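Local coordinates for DUF5063 domain-containing protein (Bacteroides fragilis, PDB 3NRH), which is of unknown function but folds as a predominantly alpha-helical domain of the DUF5063 family and forms a two-subunit assembly, at residues A[10-15]-A[53-58]; A[17-22]-A[47-52]; A[59-64]-A[141-146]; A[66-71]-A[126-131]. All coordinates share one frame; numbering follows the deposited sequence.

How the interactions relate
Interactions 1 and 2 hold the same pair, helices 11-28 and 35-54, at two levels: interaction 2 is buried and purely apolar, while interaction 1, at the surface, packs a proline and a leucine against the capped start of helix 11-28. A salt bridge from Glu-15 to Lys-52 ties the two together. Interactions 3 and 4 instead lay the long loop between helices 35-54 and 73-87 over helices 135-169 and 112-131. Interaction 3, partly buried, adds a glutamine-to-backbone hydrogen bond to its sulfur, selenium and alkyl packing; interaction 4, at the surface, relies on an aromatic pair. Gln-146 also bonds to Pro-57, joining interaction 3 to interaction 1.

Interaction 1: residues A[10-15]-A[53-58]; sequences DKNVIE and ASMLPK
The Pro-57 ring packs against Asp-10, Asn-12 and Val-13. Asp-10 and Pro-57 approach from opposite directions, and carboxylate OD2 of Asp-10 lies 3.4 Å from Pro-57 CD, a contact without a hydrogen bond. Val-13 CG2 meets the same Pro-57 CD at 3.8 Å, the two side chains crossing at about a right angle. Just beside this, Leu-56 reaches with CD2 over the helix backbone, 3.7 Å from Asn-12 O and 3.9 Å from Val-13 CA. Asn-12 turns its CG to the side of its own backbone N (chi1 -68°), which brings the amide beside Met-55 O; OD1, the oxygen as modelled, lies 3.2 Å from Met-55 O, and no bond joins these two acceptors.

Asp-10 is the N-cap of helix 11-28. Its OD2 accepts from Asn-12 N at 3.0 Å, a bent capping bond (134° at the hydrogen) with the donor well above the carboxylate plane (56° out of it); the same oxygen also lies against the proline ring. The opposing chain is the exit from helix 35-54, where it leaves helical geometry and turns extended through Leu-56 and Pro-57. Farther out, Glu-15 forms a salt bridge with Lys-52, Gln-146 donates its amide to Pro-57 O, and Phe-16 and Gln-146 touch the Leu-56 side chain.

Interaction 2: residues A[17-22]-A[47-52]; sequences VTVAAE and PLLYLK
Val-19 CG2 lies against the backbone of helix 35-54, 3.8 Å from Leu-49 N, as the valine inserts between Leu-48, Leu-49 and Lys-52. That same methyl sits 3.9 Å from Leu-48 CG, while the other branch, CG1, is 3.9 Å from both Leu-49 CD1 and Lys-52 CG. The split follows from a chi1 of 61°, which wedges CG1 between the backbone N and carbonyl carbon of Val-19 and sends CG2 anti to that N. Leu-49 CD1 reaches on past the valine to Ala-20 CA at 4.1 Å. Lys-52 offers just its first methylenes: the chain bends at chi2 (-55°) and carries NZ away to a salt bridge with Glu-15.

Leu-49 is further covered by Phe-16, Phe-23 and Leu-157. Helix 35-54 also meets the second subunit: Tyr-50 OH bonds to His-165 of the other chain, and Leu-48 packs on Leu-51 of that chain. The axes of the two segments approach to 9.3 Å and run antiparallel but splayed (147°), as in a helical hairpin, here formed by the consecutive helices 11-28 and 35-54.

Interaction 3: residues A[59-64]-A[141-146]; sequences CEMIGD and SLAICQ
The chain from Cys-59 to Met-61 runs extended across helix 135-169, with Cys-59 CA coming within 5.1 Å of Ala-143 CA. The Cys-59 side chain points into the helix surface: CB lies 3.9 Å from Ala-143 CB, and SG, turned to the side of its own backbone N (chi1 -58°), presses tightly against Leu-142 CD2 at 3.3 Å. Two residues on, the selenomethionine at Met-61 folds back through bends at chi2 and chi3, setting SE 3.7 Å from Ala-143 CB and 4.0 Å from Ile-144 CG1. The small alanine thus receives both Cys-59 and Met-61.

Gln-146 supplies the polar grip. Its extended chain carries OE1 to Cys-59 N at 3.2 Å; the N-H lies in the carbonyl plane and uses a lone pair, though the bond is moderately bent (142° at the hydrogen). NE2 donates to Pro-57 O; both polar atoms of the amide are thereby engaged by loop backbone, which fixes its rotation. Farther along the loop, Asp-140 takes Ile-62 N on OD1 and Gly-63 N on OD2. The loop between helices 35-54 and 73-87 is in this way strapped to helix 135-169 by side chains that bond its main chain.

Interaction 4: residues A[66-71]-A[126-131]; sequences SPETYV and FIFVFQ
Tyr-70 and Phe-128 both carry their rings trans to the backbone N (chi1 177° and 172°), and from facing backbones this turns the two aromatic groups toward each other. Tyr-70 presents an edge to the face of Phe-128, a T-shaped pair with centroids 5.4 Å apart and planes at 62°. CD1 of Tyr-70 sits over the centre of the Phe-128 ring, 4.0 Å above its plane, and Tyr-70 CB lies 3.7 Å from Phe-128 CD2. On the CE2 and CZ side of Phe-128, Glu-68 OE1 comes 3.8 Å from CE2 at an oblique angle, a packing contact with no hydrogen bond.

Residues 66-71 belong to the long loop that connects helices 35-54 and 73-87 across the outside of the helical bundle, and here they run along helix 112-131. Earlier in the segment, Pro-67 CB rests 4.0 Å from Val-129 CG1, a methyl branch that also faces Ser-141 on helix 135-169.

Second-shell bonds fix the tyrosine: Asp-125, about one helical turn before Phe-128 and Val-129, accepts with OD1 from both Tyr-70 N and Val-71 N and pins the loop there, and Lys-124 makes a cation-pi contact with the Tyr-70 ring.

Interaction 1: residues A[10-15]-A[53-58]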
loop_
_atom_site.group_PDB
_atom_site.type_symbol
_atom_site.label_atom_id
_atom_site.label_comp_id
_atom_site.label_asym_id
_atom_site.label_seq_id
_atom_site.Cartn_x
_atom_site.Cartn_y
_atom_site.Cartn_z
ATOM N N ASP A 10 18.836 9.296 10.424
ATOM C CA ASP A 10 18.035 8.147 10.830
ATOM C C ASP A 10 17.975 7.097 9.719
ATOM O O ASP A 10 17.832 7.429 8.543
ATOM C CB ASP A 10 16.622 8.612 11.184
ATOM C CG ASP A 10 15.797 7.529 11.837
ATOM O OD1 ASP A 10 16.047 7.223 13.019
ATOM O OD2 ASP A 10 14.899 6.984 11.165
ATOM N N LYS A 11 18.085 5.828 10.101
ATOM C CA LYS A 11 18.053 4.727 9.142
ATOM C C LYS A 11 16.753 4.721 8.338
ATOM O O LYS A 11 16.743 4.379 7.154
ATOM C CB LYS A 11 18.213 3.391 9.877
ATOM C CG LYS A 11 17.044 3.027 10.785
ATOM C CD LYS A 11 17.367 1.810 11.647
ATOM C CE LYS A 11 16.121 1.236 12.304
ATOM N NZ LYS A 11 15.392 2.238 13.124
ATOM N N ASN A 12 15.658 5.095 8.991
ATOM C CA ASN A 12 14.351 5.133 8.346
ATOM C C ASN A 12 14.271 6.306 7.377
ATOM O O ASN A 12 13.580 6.241 6.356
ATOM C CB ASN A 12 13.253 5.247 9.405
ATOM C CG ASN A 12 13.126 3.992 10.250
ATOM O OD1 ASN A 12 12.881 4.060 11.453
ATOM N ND2 ASN A 12 13.280 2.837 9.617
ATOM N N VAL A 13 14.977 7.384 7.697
ATOM C CA VAL A 13 14.979 8.548 6.822
ATOM C C VAL A 13 15.682 8.195 5.512
ATOM O O VAL A 13 15.188 8.506 4.426
ATOM C CB VAL A 13 15.687 9.744 7.489
ATOM C CG1 VAL A 13 15.859 10.872 6.487
ATOM C CG2 VAL A 13 14.869 10.224 8.677
ATOM N N ILE A 14 16.831 7.533 5.617
ATOM C CA ILE A 14 17.598 7.128 4.439
ATOM C C ILE A 14 16.784 6.254 3.485
ATOM O O ILE A 14 16.770 6.486 2.276
ATOM C CB ILE A 14 18.871 6.350 4.853
ATOM C CG1 ILE A 14 19.724 7.222 5.776
ATOM C CG2 ILE A 14 19.661 5.923 3.615
ATOM C CD1 ILE A 14 20.099 8.559 5.179
ATOM N N GLU A 15 16.109 5.246 4.024
ATOM C CA GLU A 15 15.306 4.368 3.186
ATOM C C GLU A 15 14.146 5.127 2.548
ATOM O O GLU A 15 13.750 4.822 1.426
ATOM C CB GLU A 15 14.781 3.181 3.992
ATOM C CG GLU A 15 15.887 2.305 4.553
ATOM C CD GLU A 15 15.396 0.930 4.949
ATOM O OE1 GLU A 15 14.352 0.840 5.631
ATOM O OE2 GLU A 15 16.061 -0.063 4.580
ATOM N N ALA A 53 7.195 6.082 4.621
ATOM C CA ALA A 53 6.749 7.342 5.205
ATOM C C ALA A 53 6.191 7.073 6.603
ATOM O O ALA A 53 6.431 7.838 7.539
ATOM C CB ALA A 53 5.678 7.976 4.329
ATOM N N SER A 54 5.459 5.970 6.738
ATOM C CA SER A 54 4.856 5.589 8.011
ATOM C C SER A 54 5.896 5.227 9.062
ATOM O O SER A 54 5.618 5.288 10.257
ATOM C CB SER A 54 3.917 4.392 7.815
ATOM O OG SER A 54 2.885 4.693 6.892
HETATM N N MSE A 55 7.089 4.850 8.615
HETATM C CA MSE A 55 8.159 4.455 9.528
HETATM C C MSE A 55 9.133 5.564 9.895
HETATM O O MSE A 55 10.089 5.337 10.644
HETATM C CB MSE A 55 8.931 3.279 8.935
HETATM C CG MSE A 55 8.086 2.023 8.816
HETATM SE SE MSE A 55 9.044 0.566 7.992
HETATM C CE MSE A 55 10.123 0.018 9.504
ATOM N N LEU A 56 8.892 6.761 9.375
ATOM C CA LEU A 56 9.759 7.897 9.658
ATOM C C LEU A 56 9.730 8.266 11.132
ATOM O O LEU A 56 8.733 8.043 11.817
ATOM C CB LEU A 56 9.330 9.106 8.827
ATOM C CG LEU A 56 9.647 9.018 7.331
ATOM C CD1 LEU A 56 9.061 10.215 6.601
ATOM C CD2 LEU A 56 11.155 8.958 7.140
ATOM N N PRO A 57 10.840 8.810 11.648
ATOM C CA PRO A 57 10.890 9.202 13.060
ATOM C C PRO A 57 10.217 10.560 13.230
ATOM O O PRO A 57 9.961 11.262 12.251
ATOM C CB PRO A 57 12.385 9.249 13.345
ATOM C CG PRO A 57 12.947 9.738 12.052
ATOM C CD PRO A 57 12.171 8.924 11.024
ATOM N N LYS A 58 9.925 10.925 14.473
ATOM C CA LYS A 58 9.285 12.201 14.765
ATOM C C LYS A 58 10.236 13.357 14.468
ATOM O O LYS A 58 11.367 13.384 14.952
ATOM C CB LYS A 58 8.851 12.240 16.233
ATOM C CG LYS A 58 7.750 11.242 16.568
ATOM C CD LYS A 58 7.567 11.067 18.071
ATOM C CE LYS A 58 8.748 10.332 18.690
ATOM N NZ LYS A 58 8.529 10.045 20.135
#

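Interaction 2: residues A[17-22]-A[47-52]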
loop_
_atom_site.group_PDB
_atom_site.type_symbol
_atom_site.label_atom_id
_atom_site.label_comp_id
_atom_site.label_asym_id
_atom_site.label_seq_id
_atom_site.Cartn_x
_atom_site.Cartn_y
_atom_site.Cartn_z
ATOM N N VAL A 17 14.218 8.336 1.705
ATOM C CA VAL A 17 14.820 9.132 0.641
ATOM C C VAL A 17 14.993 8.282 -0.615
ATOM O O VAL A 17 14.683 8.729 -1.720
ATOM C CB VAL A 17 16.189 9.721 1.077
ATOM C CG1 VAL A 17 16.915 10.320 -0.122
ATOM C CG2 VAL A 17 15.971 10.809 2.137
ATOM N N THR A 18 15.465 7.049 -0.442
ATOM C CA THR A 18 15.666 6.148 -1.572
ATOM C C THR A 18 14.383 5.869 -2.360
ATOM O O THR A 18 14.366 5.988 -3.586
ATOM C CB THR A 18 16.278 4.819 -1.104
ATOM O OG1 THR A 18 17.540 5.085 -0.484
ATOM C CG2 THR A 18 16.488 3.874 -2.286
ATOM N N VAL A 19 13.301 5.504 -1.678
ATOM C CA VAL A 19 12.063 5.228 -2.405
ATOM C C VAL A 19 11.453 6.517 -2.954
ATOM O O VAL A 19 10.845 6.512 -4.023
ATOM C CB VAL A 19 11.023 4.492 -1.520
ATOM C CG1 VAL A 19 10.656 5.341 -0.321
ATOM C CG2 VAL A 19 9.784 4.144 -2.353
ATOM N N ALA A 20 11.617 7.618 -2.224
ATOM C CA ALA A 20 11.083 8.904 -2.669
ATOM C C ALA A 20 11.731 9.296 -4.003
ATOM O O ALA A 20 11.057 9.751 -4.926
ATOM C CB ALA A 20 11.349 9.978 -1.615
ATOM N N ALA A 21 13.043 9.109 -4.101
ATOM C CA ALA A 21 13.761 9.437 -5.328
ATOM C C ALA A 21 13.332 8.504 -6.461
ATOM O O ALA A 21 13.167 8.936 -7.606
ATOM C CB ALA A 21 15.276 9.336 -5.099
ATOM N N GLU A 22 13.158 7.224 -6.146
ATOM C CA GLU A 22 12.733 6.257 -7.155
ATOM C C GLU A 22 11.345 6.634 -7.665
ATOM O O GLU A 22 11.061 6.521 -8.858
ATOM C CB GLU A 22 12.701 4.843 -6.562
ATOM C CG GLU A 22 14.054 4.362 -6.043
ATOM C CD GLU A 22 14.927 3.752 -7.119
ATOM O OE1 GLU A 22 15.076 4.366 -8.197
ATOM O OE2 GLU A 22 15.474 2.652 -6.881
ATOM N N PRO A 47 3.024 1.396 -2.456
ATOM C CA PRO A 47 2.949 0.795 -1.119
ATOM C C PRO A 47 4.259 0.905 -0.344
ATOM O O PRO A 47 4.256 1.035 0.881
ATOM C CB PRO A 47 2.542 -0.655 -1.404
ATOM C CG PRO A 47 3.072 -0.908 -2.791
ATOM C CD PRO A 47 2.772 0.393 -3.508
ATOM N N LEU A 48 5.378 0.858 -1.056
ATOM C CA LEU A 48 6.673 0.970 -0.397
ATOM C C LEU A 48 6.866 2.401 0.099
ATOM O O LEU A 48 7.411 2.623 1.178
ATOM C CB LEU A 48 7.802 0.592 -1.359
ATOM C CG LEU A 48 9.211 0.599 -0.750
ATOM C CD1 LEU A 48 9.275 -0.314 0.467
ATOM C CD2 LEU A 48 10.205 0.158 -1.802
ATOM N N LEU A 49 6.416 3.369 -0.694
ATOM C CA LEU A 49 6.536 4.773 -0.319
ATOM C C LEU A 49 5.693 5.044 0.928
ATOM O O LEU A 49 6.128 5.744 1.847
ATOM C CB LEU A 49 6.085 5.670 -1.480
ATOM C CG LEU A 49 6.154 7.191 -1.296
ATOM C CD1 LEU A 49 7.589 7.631 -1.056
ATOM C CD2 LEU A 49 5.591 7.877 -2.539
ATOM N N TYR A 50 4.492 4.474 0.964
ATOM C CA TYR A 50 3.604 4.655 2.106
ATOM C C TYR A 50 4.237 4.047 3.360
ATOM O O TYR A 50 4.259 4.664 4.430
ATOM C CB TYR A 50 2.252 3.979 1.847
ATOM C CG TYR A 50 1.236 4.266 2.927
ATOM C CD1 TYR A 50 0.390 5.370 2.841
ATOM C CD2 TYR A 50 1.173 3.474 4.073
ATOM C CE1 TYR A 50 -0.496 5.684 3.877
ATOM C CE2 TYR A 50 0.299 3.781 5.114
ATOM C CZ TYR A 50 -0.529 4.887 5.010
ATOM O OH TYR A 50 -1.360 5.207 6.058
ATOM N N LEU A 51 4.741 2.827 3.221
ATOM C CA LEU A 51 5.370 2.132 4.334
ATOM C C LEU A 51 6.557 2.908 4.899
ATOM O O LEU A 51 6.663 3.097 6.108
ATOM C CB LEU A 51 5.821 0.743 3.885
ATOM C CG LEU A 51 6.591 -0.106 4.896
ATOM C CD1 LEU A 51 5.774 -0.297 6.159
ATOM C CD2 LEU A 51 6.923 -1.458 4.257
ATOM N N LYS A 52 7.454 3.355 4.029
ATOM C CA LYS A 52 8.621 4.105 4.487
ATOM C C LYS A 52 8.235 5.434 5.138
ATOM O O LYS A 52 8.865 5.865 6.104
ATOM C CB LYS A 52 9.593 4.326 3.320
ATOM C CG LYS A 52 10.212 3.038 2.793
ATOM C CD LYS A 52 10.895 2.254 3.916
ATOM C CE LYS A 52 11.320 0.862 3.475
ATOM N NZ LYS A 52 11.822 0.051 4.625
#

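Interaction 3: residues A[59-64]-A[141-146]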
loop_
_atom_site.group_PDB
_atom_site.type_symbol
_atom_site.label_atom_id
_atom_site.label_comp_id
_atom_site.label_asym_id
_atom_site.label_seq_id
_atom_site.Cartn_x
_atom_site.Cartn_y
_atom_site.Cartn_z
ATOM N N CYS A 59 9.769 14.306 13.664
ATOM C CA CYS A 59 10.576 15.462 13.291
ATOM C C CYS A 59 9.976 16.761 13.820
ATOM O O CYS A 59 8.758 16.912 13.892
ATOM C CB CYS A 59 10.704 15.542 11.768
ATOM S SG CYS A 59 11.439 14.077 11.015
ATOM N N GLU A 60 10.842 17.698 14.189
ATOM C CA GLU A 60 10.402 18.986 14.708
ATOM C C GLU A 60 10.924 20.121 13.829
ATOM O O GLU A 60 12.041 20.063 13.330
ATOM C CB GLU A 60 10.913 19.183 16.136
ATOM C CG GLU A 60 12.433 19.168 16.252
ATOM C CD GLU A 60 12.923 19.516 17.645
ATOM O OE1 GLU A 60 12.514 18.837 18.613
ATOM O OE2 GLU A 60 13.722 20.469 17.772
HETATM N N MSE A 61 10.108 21.150 13.643
HETATM C CA MSE A 61 10.494 22.309 12.846
HETATM C C MSE A 61 11.552 23.124 13.597
HETATM O O MSE A 61 11.422 23.343 14.798
HETATM C CB MSE A 61 9.274 23.201 12.607
HETATM C CG MSE A 61 8.320 22.706 11.521
HETATM SE SE MSE A 61 9.233 22.511 9.837
HETATM C CE MSE A 61 10.142 24.210 9.752
ATOM N N ILE A 62 12.618 23.533 12.910
ATOM C CA ILE A 62 13.660 24.379 13.511
ATOM C C ILE A 62 13.258 25.790 13.097
ATOM O O ILE A 62 13.354 26.742 13.858
ATOM C CB ILE A 62 15.057 24.111 12.904
ATOM C CG1 ILE A 62 15.497 22.674 13.194
ATOM C CG2 ILE A 62 16.051 25.187 13.344
ATOM C CD1 ILE A 62 15.311 22.203 14.584
ATOM N N GLY A 63 12.788 25.899 11.864
ATOM C CA GLY A 63 12.381 27.179 11.339
ATOM C C GLY A 63 13.584 27.852 10.722
ATOM O O GLY A 63 14.363 27.220 9.992
ATOM N N ASP A 64 13.756 29.125 11.056
ATOM C CA ASP A 64 14.825 29.927 10.502
ATOM C C ASP A 64 14.443 30.061 9.055
ATOM O O ASP A 64 13.332 30.429 8.705
ATOM C CB ASP A 64 16.183 29.225 10.559
ATOM C CG ASP A 64 17.071 29.742 11.660
ATOM O OD1 ASP A 64 17.051 29.122 12.740
ATOM O OD2 ASP A 64 17.793 30.746 11.452
ATOM N N SER A 141 12.661 20.382 5.674
ATOM C CA SER A 141 11.958 19.844 4.508
ATOM C C SER A 141 11.382 18.475 4.868
ATOM O O SER A 141 10.291 18.113 4.427
ATOM C CB SER A 141 12.897 19.733 3.294
ATOM O OG SER A 141 13.980 18.841 3.522
ATOM N N LEU A 142 12.116 17.720 5.681
ATOM C CA LEU A 142 11.657 16.401 6.117
ATOM C C LEU A 142 10.424 16.558 7.005
ATOM O O LEU A 142 9.412 15.881 6.814
ATOM C CB LEU A 142 12.755 15.682 6.904
ATOM C CG LEU A 142 12.337 14.350 7.529
ATOM C CD1 LEU A 142 11.972 13.375 6.424
ATOM C CD2 LEU A 142 13.468 13.790 8.387
ATOM N N ALA A 143 10.515 17.458 7.981
ATOM C CA ALA A 143 9.403 17.708 8.894
ATOM C C ALA A 143 8.141 18.105 8.129
ATOM O O ALA A 143 7.051 17.628 8.428
ATOM C CB ALA A 143 9.778 18.804 9.895
ATOM N N ILE A 144 8.291 18.989 7.148
ATOM C CA ILE A 144 7.154 19.432 6.346
ATOM C C ILE A 144 6.546 18.269 5.565
ATOM O O ILE A 144 5.330 18.085 5.551
ATOM C CB ILE A 144 7.572 20.534 5.353
ATOM C CG1 ILE A 144 7.898 21.816 6.119
ATOM C CG2 ILE A 144 6.454 20.791 4.341
ATOM C CD1 ILE A 144 8.430 22.929 5.252
ATOM N N CYS A 145 7.399 17.486 4.914
ATOM C CA CYS A 145 6.935 16.345 4.142
ATOM C C CYS A 145 6.192 15.354 5.036
ATOM O O CYS A 145 5.134 14.845 4.665
ATOM C CB CYS A 145 8.117 15.657 3.467
ATOM S SG CYS A 145 7.646 14.343 2.324
ATOM N N GLN A 146 6.746 15.080 6.214
ATOM C CA GLN A 146 6.105 14.157 7.144
ATOM C C GLN A 146 4.763 14.698 7.637
ATOM O O GLN A 146 3.795 13.948 7.777
ATOM C CB GLN A 146 7.012 13.890 8.343
ATOM C CG GLN A 146 6.343 13.070 9.429
ATOM C CD GLN A 146 7.246 12.831 10.617
ATOM O OE1 GLN A 146 7.644 13.770 11.310
ATOM N NE2 GLN A 146 7.580 11.569 10.860
#

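Interaction 4: residues A[66-71]-A[126-131]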
loop_
_atom_site.group_PDB
_atom_site.type_symbol
_atom_site.label_atom_id
_atom_site.label_comp_id
_atom_site.label_asym_id
_atom_site.label_seq_id
_atom_site.Cartn_x
_atom_site.Cartn_y
_atom_site.Cartn_z
ATOM N N SER A 66 13.595 29.173 5.192
ATOM C CA SER A 66 12.653 28.332 4.455
ATOM C C SER A 66 13.422 27.472 3.458
ATOM O O SER A 66 14.340 27.949 2.792
ATOM C CB SER A 66 11.643 29.208 3.693
ATOM O OG SER A 66 10.917 30.037 4.579
ATOM N N PRO A 67 13.071 26.184 3.360
ATOM C CA PRO A 67 13.757 25.288 2.422
ATOM C C PRO A 67 13.435 25.723 0.995
ATOM O O PRO A 67 12.357 26.262 0.740
ATOM C CB PRO A 67 13.153 23.921 2.745
ATOM C CG PRO A 67 12.723 24.054 4.178
ATOM C CD PRO A 67 12.137 25.440 4.219
ATOM N N GLU A 68 14.365 25.511 0.070
ATOM C CA GLU A 68 14.126 25.869 -1.326
ATOM C C GLU A 68 13.003 24.986 -1.852
ATOM O O GLU A 68 12.817 23.865 -1.383
ATOM C CB GLU A 68 15.383 25.632 -2.177
ATOM C CG GLU A 68 16.414 26.750 -2.143
ATOM C CD GLU A 68 17.611 26.459 -3.036
ATOM O OE1 GLU A 68 17.402 26.100 -4.217
ATOM O OE2 GLU A 68 18.761 26.594 -2.562
ATOM N N THR A 69 12.253 25.495 -2.818
ATOM C CA THR A 69 11.165 24.737 -3.415
ATOM C C THR A 69 11.590 24.365 -4.830
ATOM O O THR A 69 12.382 25.071 -5.451
ATOM C CB THR A 69 9.865 25.574 -3.471
ATOM O OG1 THR A 69 9.429 25.865 -2.138
ATOM C CG2 THR A 69 8.765 24.813 -4.193
ATOM N N TYR A 70 11.086 23.246 -5.333
ATOM C CA TYR A 70 11.436 22.821 -6.678
ATOM C C TYR A 70 10.259 22.922 -7.634
ATOM O O TYR A 70 10.363 23.523 -8.703
ATOM C CB TYR A 70 11.931 21.367 -6.684
ATOM C CG TYR A 70 12.230 20.858 -8.082
ATOM C CD1 TYR A 70 13.505 20.978 -8.636
ATOM C CD2 TYR A 70 11.226 20.292 -8.866
ATOM C CE1 TYR A 70 13.769 20.544 -9.938
ATOM C CE2 TYR A 70 11.479 19.860 -10.166
ATOM C CZ TYR A 70 12.749 19.984 -10.695
ATOM O OH TYR A 70 13.000 19.522 -11.975
ATOM N N VAL A 71 9.139 22.321 -7.240
ATOM C CA VAL A 71 7.954 22.284 -8.085
ATOM C C VAL A 71 7.281 23.623 -8.363
ATOM O O VAL A 71 6.796 24.297 -7.456
ATOM C CB VAL A 71 6.907 21.302 -7.510
ATOM C CG1 VAL A 71 5.692 21.237 -8.424
ATOM C CG2 VAL A 71 7.527 19.918 -7.364
ATOM N N PHE A 126 10.837 17.799 -1.201
ATOM C CA PHE A 126 11.627 17.253 -0.112
ATOM C C PHE A 126 12.997 16.709 -0.551
ATOM O O PHE A 126 14.027 17.119 -0.018
ATOM C CB PHE A 126 10.850 16.138 0.593
ATOM C CG PHE A 126 11.707 15.267 1.463
ATOM C CD1 PHE A 126 12.386 15.803 2.554
ATOM C CD2 PHE A 126 11.875 13.919 1.164
ATOM C CE1 PHE A 126 13.225 15.004 3.334
ATOM C CE2 PHE A 126 12.711 13.112 1.938
ATOM C CZ PHE A 126 13.387 13.659 3.025
ATOM N N ILE A 127 13.017 15.793 -1.515
ATOM C CA ILE A 127 14.291 15.210 -1.933
ATOM C C ILE A 127 15.243 16.185 -2.612
ATOM O O ILE A 127 16.464 16.022 -2.526
ATOM C CB ILE A 127 14.100 13.973 -2.837
ATOM C CG1 ILE A 127 13.355 14.353 -4.116
ATOM C CG2 ILE A 127 13.372 12.880 -2.055
ATOM C CD1 ILE A 127 13.251 13.209 -5.115
ATOM N N PHE A 128 14.699 17.198 -3.280
ATOM C CA PHE A 128 15.550 18.196 -3.921
ATOM C C PHE A 128 16.367 18.896 -2.836
ATOM O O PHE A 128 17.604 18.955 -2.899
ATOM C CB PHE A 128 14.709 19.229 -4.674
ATOM C CG PHE A 128 15.513 20.389 -5.204
ATOM C CD1 PHE A 128 16.619 20.168 -6.019
ATOM C CD2 PHE A 128 15.169 21.699 -4.881
ATOM C CE1 PHE A 128 17.376 21.241 -6.506
ATOM C CE2 PHE A 128 15.915 22.775 -5.361
ATOM C CZ PHE A 128 17.021 22.542 -6.176
ATOM N N VAL A 129 15.666 19.404 -1.826
ATOM C CA VAL A 129 16.301 20.107 -0.719
ATOM C C VAL A 129 17.249 19.208 0.054
ATOM O O VAL A 129 18.337 19.627 0.440
ATOM C CB VAL A 129 15.243 20.663 0.263
ATOM C CG1 VAL A 129 15.925 21.280 1.480
ATOM C CG2 VAL A 129 14.390 21.694 -0.441
ATOM N N PHE A 130 16.838 17.967 0.280
ATOM C CA PHE A 130 17.665 17.035 1.029
ATOM C C PHE A 130 19.038 16.881 0.395
ATOM O O PHE A 130 20.046 16.758 1.091
ATOM C CB PHE A 130 16.989 15.671 1.103
ATOM C CG PHE A 130 17.383 14.871 2.303
ATOM C CD1 PHE A 130 16.926 15.223 3.570
ATOM C CD2 PHE A 130 18.204 13.760 2.171
ATOM C CE1 PHE A 130 17.281 14.473 4.690
ATOM C CE2 PHE A 130 18.568 13.003 3.288
ATOM C CZ PHE A 130 18.104 13.361 4.546
ATOM N N GLN A 131 19.084 16.902 -0.931
ATOM C CA GLN A 131 20.351 16.746 -1.631
ATOM C C GLN A 131 21.223 17.999 -1.646
ATOM O O GLN A 131 22.412 17.921 -1.970
ATOM C CB GLN A 131 20.103 16.269 -3.062
ATOM C CG GLN A 131 21.382 15.959 -3.823
ATOM C CD GLN A 131 21.142 15.052 -5.005
ATOM O OE1 GLN A 131 20.372 15.383 -5.908
ATOM N NE2 GLN A 131 21.803 13.895 -5.009
#